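PDB 1E6Y: methyl-coenzyme M reductase subunit beta from Methanosarcina barkeri, which forms part of the complex that reductively cleaves methyl-coenzyme M with coenzyme B, releasing methane and the mixed heterodisulfide in the last step of methanogenesis. Local coordinates for residues Gln172-Ile177 and Gly410-Val415; Gly94-Val99 and Ser112-Ile117; Arg68-Asp73 and Ala149-Ser154. All blocks are in the same frame, centred on the assembly; numbering follows the deposited sequence.

Contact 1. Residues Gln172-Ile177 and Gly410-Val415; sequences QGILSI and GLIGDV
I412 and Q172 reach each other by two different chain shapes. In I412, CG1 stands anti to the carbonyl carbon (chi1 -63°), and a second turn (chi2 -59°) swings CD1 back toward the loop, where it touches the backbone of G173. Q172 instead runs fully extended beyond CG (chi2 176°), which carries its terminal amide out to the helix 405-416 that bears L411 and I412.

The closest approach is I412 CD1 against G173 O, at 3.5 Å: a methyl group resting on a carbonyl oxygen. The flat amide of Q172 lies beneath the CD2 methyl of L411, which is 3.9 Å from NE2 and just as near CD, so the methyl sits over the group and not at its rim. From the other end of the amide, OE1 comes 4.1 Å from I412 CG1. I174 completes the contact, with CG1 4.3 Å from CG2 of I412.

The branched I412 suits its buried place because its two arms work separately: the longer one meets G173 and the shorter one meets I174. Both isoleucines also pack on I199 of helix 193-199. Q172 belongs at the more open margin, where the amide can stay near water while one face lies against L411. The end of strand 171-172, paired with A43, and the loop after it are thus packed on helix 405-416, joining the N-terminal and C-terminal family regions.

No hydrogen bond or ion pair joins 172-177 to 410-415. The contact rests on van der Waals packing, so the fit of the methyl groups probably counts for more than any directed bond.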
loop_
_atom_site.group_PDB
_atom_site.type_symbol
_atom_site.label_atom_id
_atom_site.label_comp_id
_atom_site.label_asym_id
_atom_site.label_seq_id
_atom_site.Cartn_x
_atom_site.Cartn_y
_atom_site.Cartn_z
ATOM N N GLN E 172 15.011 7.374 -16.379
ATOM C CA GLN E 172 14.356 6.071 -16.493
ATOM C C GLN E 172 15.402 4.995 -16.727
ATOM O O GLN E 172 16.382 5.220 -17.435
ATOM C CB GLN E 172 13.396 6.024 -17.684
ATOM C CG GLN E 172 12.319 7.082 -17.741
ATOM C CD GLN E 172 11.498 6.967 -19.019
ATOM O OE1 GLN E 172 11.464 5.908 -19.653
ATOM N NE2 GLN E 172 10.877 8.071 -19.430
ATOM N N GLY E 173 15.089 3.782 -16.289
ATOM C CA GLY E 173 15.875 2.629 -16.682
ATOM C C GLY E 173 14.986 1.568 -17.301
ATOM O O GLY E 173 13.793 1.794 -17.514
ATOM N N ILE E 174 15.567 0.410 -17.592
ATOM C CA ILE E 174 14.815 -0.726 -18.109
ATOM C C ILE E 174 13.946 -1.353 -17.014
ATOM O O ILE E 174 12.841 -1.825 -17.283
ATOM C CB ILE E 174 15.777 -1.790 -18.699
ATOM C CG1 ILE E 174 16.514 -1.199 -19.903
ATOM C CG2 ILE E 174 15.013 -3.038 -19.115
ATOM C CD1 ILE E 174 17.648 -2.049 -20.407
ATOM N N LEU E 175 14.421 -1.284 -15.773
ATOM C CA LEU E 175 13.700 -1.847 -14.632
ATOM C C LEU E 175 12.792 -0.801 -13.985
ATOM O O LEU E 175 12.758 0.355 -14.405
ATOM C CB LEU E 175 14.693 -2.382 -13.595
ATOM C CG LEU E 175 15.739 -3.378 -14.103
ATOM C CD1 LEU E 175 16.790 -3.630 -13.032
ATOM C CD2 LEU E 175 15.053 -4.672 -14.505
ATOM N N SER E 176 12.033 -1.225 -12.981
ATOM C CA SER E 176 11.158 -0.323 -12.241
ATOM C C SER E 176 11.855 0.079 -10.937
ATOM O O SER E 176 13.066 0.293 -10.924
ATOM C CB SER E 176 9.827 -1.024 -11.951
ATOM O OG SER E 176 8.852 -0.112 -11.481
ATOM N N ILE E 177 11.082 0.264 -9.870
ATOM C CA ILE E 177 11.651 0.358 -8.527
ATOM C C ILE E 177 11.300 -0.911 -7.751
ATOM O O ILE E 177 10.310 -1.576 -8.057
ATOM C CB ILE E 177 11.134 1.613 -7.761
ATOM C CG1 ILE E 177 9.624 1.524 -7.523
ATOM C CG2 ILE E 177 11.479 2.876 -8.538
ATOM C CD1 ILE E 177 9.091 2.593 -6.583
ATOM N N GLY E 410 10.182 5.082 -26.171
ATOM C CA GLY E 410 11.010 5.791 -27.131
ATOM C C GLY E 410 12.407 6.081 -26.613
ATOM O O GLY E 410 13.397 5.774 -27.279
ATOM N N LEU E 411 12.485 6.612 -25.395
ATOM C CA LEU E 411 13.763 6.913 -24.753
ATOM C C LEU E 411 14.587 5.646 -24.519
ATOM O O LEU E 411 15.796 5.630 -24.761
ATOM C CB LEU E 411 13.517 7.630 -23.422
ATOM C CG LEU E 411 14.726 8.101 -22.609
ATOM C CD1 LEU E 411 15.424 9.248 -23.318
ATOM C CD2 LEU E 411 14.263 8.535 -21.231
ATOM N N ILE E 412 13.920 4.581 -24.078
ATOM C CA ILE E 412 14.584 3.315 -23.778
ATOM C C ILE E 412 15.192 2.697 -25.035
ATOM O O ILE E 412 16.330 2.229 -25.013
ATOM C CB ILE E 412 13.595 2.308 -23.124
ATOM C CG1 ILE E 412 13.110 2.854 -21.776
ATOM C CG2 ILE E 412 14.259 0.947 -22.931
ATOM C CD1 ILE E 412 14.223 3.115 -20.772
ATOM N N GLY E 413 14.448 2.740 -26.137
ATOM C CA GLY E 413 14.958 2.230 -27.397
ATOM C C GLY E 413 16.127 3.046 -27.915
ATOM O O GLY E 413 17.131 2.490 -28.354
ATOM N N ASP E 414 16.017 4.368 -27.796
ATOM C CA ASP E 414 17.060 5.286 -28.248
ATOM C C ASP E 414 18.355 5.109 -27.454
ATOM O O ASP E 414 19.446 5.081 -28.028
ATOM C CB ASP E 414 16.582 6.739 -28.118
ATOM C CG ASP E 414 15.440 7.075 -29.070
ATOM O OD1 ASP E 414 15.328 6.435 -30.140
ATOM O OD2 ASP E 414 14.659 7.994 -28.748
ATOM N N VAL E 415 18.218 4.910 -26.146
ATOM C CA VAL E 415 19.365 4.890 -25.248
ATOM C C VAL E 415 19.979 3.499 -25.077
ATOM O O VAL E 415 21.195 3.376 -24.940
ATOM C CB VAL E 415 18.983 5.478 -23.865
ATOM C CG1 VAL E 415 20.113 5.294 -22.873
ATOM C CG2 VAL E 415 18.652 6.959 -24.006
#

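Contact 2. Residues Gly94-Val99 and Ser112-Ile117; sequences GDDTNV and SPKSRI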
loop_
_atom_site.group_PDB
_atom_site.type_symbol
_atom_site.label_atom_id
_atom_site.label_comp_id
_atom_site.label_asym_id
_atom_site.label_seq_id
_atom_site.Cartn_x
_atom_site.Cartn_y
_atom_site.Cartn_z
ATOM N N GLY E 94 39.358 5.394 -14.828
ATOM C CA GLY E 94 39.555 4.340 -15.807
ATOM C C GLY E 94 38.716 3.100 -15.565
ATOM O O GLY E 94 38.984 2.049 -16.153
ATOM N N ASP E 95 37.698 3.206 -14.714
ATOM C CA ASP E 95 36.785 2.085 -14.516
ATOM C C ASP E 95 35.753 1.980 -15.640
ATOM O O ASP E 95 35.843 2.682 -16.652
ATOM C CB ASP E 95 36.104 2.153 -13.132
ATOM C CG ASP E 95 35.125 3.320 -12.983
ATOM O OD1 ASP E 95 34.656 3.538 -11.848
ATOM O OD2 ASP E 95 34.815 4.019 -13.969
ATOM N N ASP E 96 34.744 1.144 -15.429
ATOM C CA ASP E 96 33.787 0.803 -16.475
ATOM C C ASP E 96 32.576 1.736 -16.526
ATOM O O ASP E 96 31.576 1.428 -17.173
ATOM C CB ASP E 96 33.335 -0.654 -16.310
ATOM C CG ASP E 96 32.775 -0.948 -14.929
ATOM O OD1 ASP E 96 33.405 -0.572 -13.921
ATOM O OD2 ASP E 96 31.703 -1.576 -14.855
ATOM N N THR E 97 32.689 2.905 -15.898
ATOM C CA THR E 97 31.688 3.955 -16.071
ATOM C C THR E 97 31.612 4.365 -17.539
ATOM O O THR E 97 32.635 4.485 -18.218
ATOM C CB THR E 97 32.024 5.203 -15.235
ATOM O OG1 THR E 97 32.209 4.826 -13.867
ATOM C CG2 THR E 97 30.902 6.227 -15.325
ATOM N N ASN E 98 30.391 4.543 -18.031
ATOM C CA ASN E 98 30.180 4.931 -19.417
ATOM C C ASN E 98 29.015 5.904 -19.527
ATOM O O ASN E 98 27.893 5.586 -19.134
ATOM C CB ASN E 98 29.915 3.688 -20.273
ATOM C CG ASN E 98 29.934 3.987 -21.759
ATOM O OD1 ASN E 98 30.782 4.738 -22.243
ATOM N ND2 ASN E 98 28.990 3.403 -22.492
ATOM N N VAL E 99 29.313 7.122 -19.969
ATOM C CA VAL E 99 28.286 8.135 -20.179
ATOM C C VAL E 99 28.334 8.632 -21.622
ATOM O O VAL E 99 29.319 9.237 -22.054
ATOM C CB VAL E 99 28.462 9.328 -19.213
ATOM C CG1 VAL E 99 27.328 10.331 -19.402
ATOM C CG2 VAL E 99 28.494 8.834 -17.775
ATOM N N SER E 112 26.564 3.351 -14.622
ATOM C CA SER E 112 27.390 3.347 -13.421
ATOM C C SER E 112 28.437 2.246 -13.535
ATOM O O SER E 112 28.206 1.227 -14.189
ATOM C CB SER E 112 26.523 3.100 -12.183
ATOM O OG SER E 112 25.830 4.274 -11.801
ATOM N N PRO E 113 29.596 2.428 -12.884
ATOM C CA PRO E 113 30.558 1.327 -12.764
ATOM C C PRO E 113 29.954 0.145 -12.011
ATOM O O PRO E 113 29.103 0.330 -11.140
ATOM C CB PRO E 113 31.718 1.953 -11.993
ATOM C CG PRO E 113 31.078 3.049 -11.195
ATOM C CD PRO E 113 30.004 3.601 -12.088
ATOM N N LYS E 114 30.395 -1.062 -12.350
ATOM C CA LYS E 114 29.922 -2.280 -11.694
ATOM C C LYS E 114 30.066 -2.219 -10.178
ATOM O O LYS E 114 29.265 -2.803 -9.452
ATOM C CB LYS E 114 30.670 -3.505 -12.231
ATOM C CG LYS E 114 30.119 -4.015 -13.543
ATOM C CD LYS E 114 31.007 -5.073 -14.174
ATOM C CE LYS E 114 30.347 -5.626 -15.434
ATOM N NZ LYS E 114 31.272 -6.403 -16.309
ATOM N N SER E 115 31.049 -1.457 -9.710
ATOM C CA SER E 115 31.301 -1.311 -8.282
ATOM C C SER E 115 30.094 -0.788 -7.498
ATOM O O SER E 115 29.907 -1.159 -6.337
ATOM C CB SER E 115 32.509 -0.396 -8.045
ATOM O OG SER E 115 32.300 0.891 -8.599
ATOM N N ARG E 116 29.275 0.063 -8.118
ATOM C CA ARG E 116 28.086 0.580 -7.426
ATOM C C ARG E 116 27.028 -0.509 -7.264
ATOM O O ARG E 116 26.346 -0.539 -6.239
ATOM C CB ARG E 116 27.509 1.797 -8.141
ATOM C CG ARG E 116 28.460 2.989 -8.180
ATOM C CD ARG E 116 27.764 4.247 -8.663
ATOM N NE ARG E 116 28.629 5.430 -8.671
ATOM C CZ ARG E 116 28.962 6.135 -7.584
ATOM N NH1 ARG E 116 29.756 7.195 -7.769
ATOM N NH2 ARG E 116 28.556 5.822 -6.375
ATOM N N ILE E 117 26.957 -1.428 -8.221
ATOM C CA ILE E 117 26.049 -2.562 -8.135
ATOM C C ILE E 117 26.595 -3.614 -7.165
ATOM O O ILE E 117 25.847 -4.183 -6.365
ATOM C CB ILE E 117 25.828 -3.188 -9.536
ATOM C CG1 ILE E 117 25.089 -2.191 -10.434
ATOM C CG2 ILE E 117 25.059 -4.502 -9.430
ATOM C CD1 ILE E 117 23.775 -1.675 -9.849
HETATM O O HOH W 1 34.706 1.404 -10.121
HETATM O O HOH W 2 33.474 -0.925 -11.246
#
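Both carboxylate oxygens of D96 face a single backbone N-H, that of K114, at the start of helix 114-118. OD2 makes the main bond, 2.9 Å from K114 N with an N-H...O angle of 155°, on its syn side; OD1 adds a weak one at 3.4 Å. The torsion chi1 of 55°, which tucks the carboxylate of D96 between its own backbone N and carbonyl carbon, turns it to this N-H. A negative group here would be expected to interact favourably with the helix dipole.

Two waters extend the link to S115. One donates to D95 OD1 and accepts from S115 OG; the other donates to D96 OD1 and accepts from S115 N.

P113 is wedged among oxygens: its CB is 3.3 Å from D95 OD1, and its CD is 3.1 Å from T97 OG1. Having no N-H, proline suits this spot just ahead of the helix. D95 OD2 accepts from T97 N, 3.1 Å away, which makes an Asx turn, and T97 OG1 adds a second bond of 2.7 Å from the same face of the carboxylate.

R40, at the end of helix 29-40, bonds to the carbonyls of D96 and S112. V89 of helix 78-89 packs against T97 and P113, while N98 pairs with Q111, where strands 98-102 and 107-111 run antiparallel.

Contact 3. Residues Arg68-Asp73 and Ala149-Ser154; sequences RGLNYD and APIVKS
I151 and R68 form the close-packed end of this contact. The arginine chain is bent at both chi2 and chi3 (-63° and -56°), folding its guanidinium back over the isoleucine, so that I151 CG1 lies over one face, offset toward the rim, 3.5 Å from NH1. I151 CD1 fills the bend, 3.9 Å from R68 CB. The flat cation thus offers its weakly hydrated face to an alkyl group, while NH1 keeps a salt bridge to D148, the residue just before the helix.

Next along, L70 CD1 drops between two side chains of the helix, 3.7 Å from V152 CG2 and 4.0 Å from I151 CG2. Leucine is well suited here, being long enough for one methyl to meet both beta-branched neighbours.

Between the two segments the packing thins toward Y72. Its ring only touches V152 CG2 with CE2, at 4.0 Å and near the ring plane; it is held mainly by a stack with F142 and by L53 and I138, and its hydroxyl turns to T144. The polar N71 and D73 are exposed and border helix 46-55. K153 of helix 149-157 bonds to the backbone of another protein chain in the complex.

The whole is an irregular loop segment packed between helices 46-55 and 149-157, with the alternate side chains R68, L70 and Y72 pointing toward helix 149-157.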
loop_
_atom_site.group_PDB
_atom_site.type_symbol
_atom_site.label_atom_id
_atom_site.label_comp_id
_atom_site.label_asym_id
_atom_site.label_seq_id
_atom_site.Cartn_x
_atom_site.Cartn_y
_atom_site.Cartn_z
ATOM N N ARG E 68 9.004 30.338 -11.537
ATOM C CA ARG E 68 10.286 29.848 -11.030
ATOM C C ARG E 68 11.138 29.370 -12.209
ATOM O O ARG E 68 11.945 28.453 -12.094
ATOM C CB ARG E 68 10.071 28.756 -9.993
ATOM C CG ARG E 68 9.212 29.093 -8.780
ATOM C CD ARG E 68 9.853 30.217 -7.950
ATOM N NE ARG E 68 11.212 29.797 -7.597
ATOM C CZ ARG E 68 11.537 28.911 -6.675
ATOM N NH1 ARG E 68 12.814 28.593 -6.466
ATOM N NH2 ARG E 68 10.620 28.308 -5.919
ATOM N N GLY E 69 10.875 29.957 -13.374
ATOM C CA GLY E 69 11.505 29.513 -14.605
ATOM C C GLY E 69 13.010 29.694 -14.634
ATOM O O GLY E 69 13.534 30.717 -14.188
ATOM N N LEU E 70 13.707 28.662 -15.101
ATOM C CA LEU E 70 15.150 28.723 -15.305
ATOM C C LEU E 70 15.469 28.349 -16.749
ATOM O O LEU E 70 15.059 27.291 -17.228
ATOM C CB LEU E 70 15.872 27.767 -14.347
ATOM C CG LEU E 70 15.730 28.035 -12.844
ATOM C CD1 LEU E 70 16.359 26.895 -12.063
ATOM C CD2 LEU E 70 16.389 29.359 -12.479
ATOM N N ASN E 71 16.143 29.249 -17.454
ATOM C CA ASN E 71 16.471 29.038 -18.860
ATOM C C ASN E 71 17.917 28.591 -19.024
ATOM O O ASN E 71 18.826 29.412 -19.158
ATOM C CB ASN E 71 16.216 30.318 -19.660
ATOM C CG ASN E 71 14.788 30.795 -19.543
ATOM O OD1 ASN E 71 13.848 30.019 -19.717
ATOM N ND2 ASN E 71 14.612 32.060 -19.179
ATOM N N TYR E 72 18.124 27.283 -18.906
ATOM C CA TYR E 72 19.446 26.687 -19.058
ATOM C C TYR E 72 19.491 25.928 -20.375
ATOM O O TYR E 72 18.564 25.183 -20.703
ATOM C CB TYR E 72 19.732 25.712 -17.913
ATOM C CG TYR E 72 19.741 26.318 -16.525
ATOM C CD1 TYR E 72 19.837 27.700 -16.337
ATOM C CD2 TYR E 72 19.699 25.503 -15.395
ATOM C CE1 TYR E 72 19.893 28.250 -15.057
ATOM C CE2 TYR E 72 19.761 26.040 -14.117
ATOM C CZ TYR E 72 19.859 27.411 -13.954
ATOM O OH TYR E 72 19.938 27.931 -12.684
ATOM N N ASP E 73 20.576 26.102 -21.119
ATOM C CA ASP E 73 20.753 25.360 -22.358
ATOM C C ASP E 73 21.385 24.002 -22.070
ATOM O O ASP E 73 22.592 23.820 -22.229
ATOM C CB ASP E 73 21.620 26.158 -23.335
ATOM C CG ASP E 73 21.615 25.570 -24.739
ATOM O OD1 ASP E 73 20.817 24.648 -25.015
ATOM O OD2 ASP E 73 22.419 26.035 -25.570
ATOM N N ALA E 149 17.743 25.891 -6.083
ATOM C CA ALA E 149 18.191 24.499 -6.090
ATOM C C ALA E 149 17.055 23.474 -6.116
ATOM O O ALA E 149 17.162 22.459 -6.802
ATOM C CB ALA E 149 19.113 24.231 -4.902
ATOM N N PRO E 150 15.946 23.732 -5.392
ATOM C CA PRO E 150 14.824 22.782 -5.413
ATOM C C PRO E 150 14.228 22.585 -6.803
ATOM O O PRO E 150 13.764 21.492 -7.137
ATOM C CB PRO E 150 13.812 23.409 -4.456
ATOM C CG PRO E 150 14.645 24.200 -3.518
ATOM C CD PRO E 150 15.721 24.787 -4.385
ATOM N N ILE E 151 14.236 23.650 -7.602
ATOM C CA ILE E 151 13.695 23.622 -8.958
ATOM C C ILE E 151 14.585 22.791 -9.888
ATOM O O ILE E 151 14.086 21.979 -10.669
ATOM C CB ILE E 151 13.545 25.061 -9.531
ATOM C CG1 ILE E 151 12.599 25.886 -8.650
ATOM C CG2 ILE E 151 13.026 25.014 -10.963
ATOM C CD1 ILE E 151 11.182 25.340 -8.569
ATOM N N VAL E 152 15.899 22.966 -9.776
ATOM C CA VAL E 152 16.841 22.166 -10.556
ATOM C C VAL E 152 16.737 20.692 -10.166
ATOM O O VAL E 152 16.648 19.816 -11.029
ATOM C CB VAL E 152 18.298 22.648 -10.348
ATOM C CG1 VAL E 152 19.274 21.687 -11.019
ATOM C CG2 VAL E 152 18.469 24.045 -10.921
ATOM N N LYS E 153 16.646 20.439 -8.864
ATOM C CA LYS E 153 16.584 19.079 -8.343
ATOM C C LYS E 153 15.361 18.334 -8.868
ATOM O O LYS E 153 15.482 17.217 -9.367
ATOM C CB LYS E 153 16.563 19.105 -6.813
ATOM C CG LYS E 153 16.867 17.768 -6.164
ATOM C CD LYS E 153 15.598 17.007 -5.848
ATOM C CE LYS E 153 15.905 15.691 -5.169
ATOM N NZ LYS E 153 14.656 14.993 -4.771
ATOM N N SER E 154 14.199 18.978 -8.802
ATOM C CA SER E 154 12.953 18.343 -9.216
ATOM C C SER E 154 12.767 18.264 -10.725
ATOM O O SER E 154 11.982 17.448 -11.208
ATOM C CB SER E 154 11.756 19.057 -8.593
ATOM O OG SER E 154 11.533 18.571 -7.283
#

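How the contacts relate
From the N terminus, the chain first reaches 68-73, whose partner 149-154 comes only after 75 more residues. Within that span, contact 2 opens at 94-99 and closes at 112-117 after a short hairpin of two strands, so contact 2 is enclosed by contact 3; their centres are about 28 Å apart. Contact 1 follows both: 172-177 waits through a largely helical stretch for 410-415, close to the C terminus. No pair crosses. Contact 3 ties a loop to helix 149-157, contact 2 joins the turn leading into the hairpin to the start of helix 114-118, and contact 1 joins the N-terminal and C-terminal family regions. Centres of contacts 1 and 2 lie about 18 Å apart.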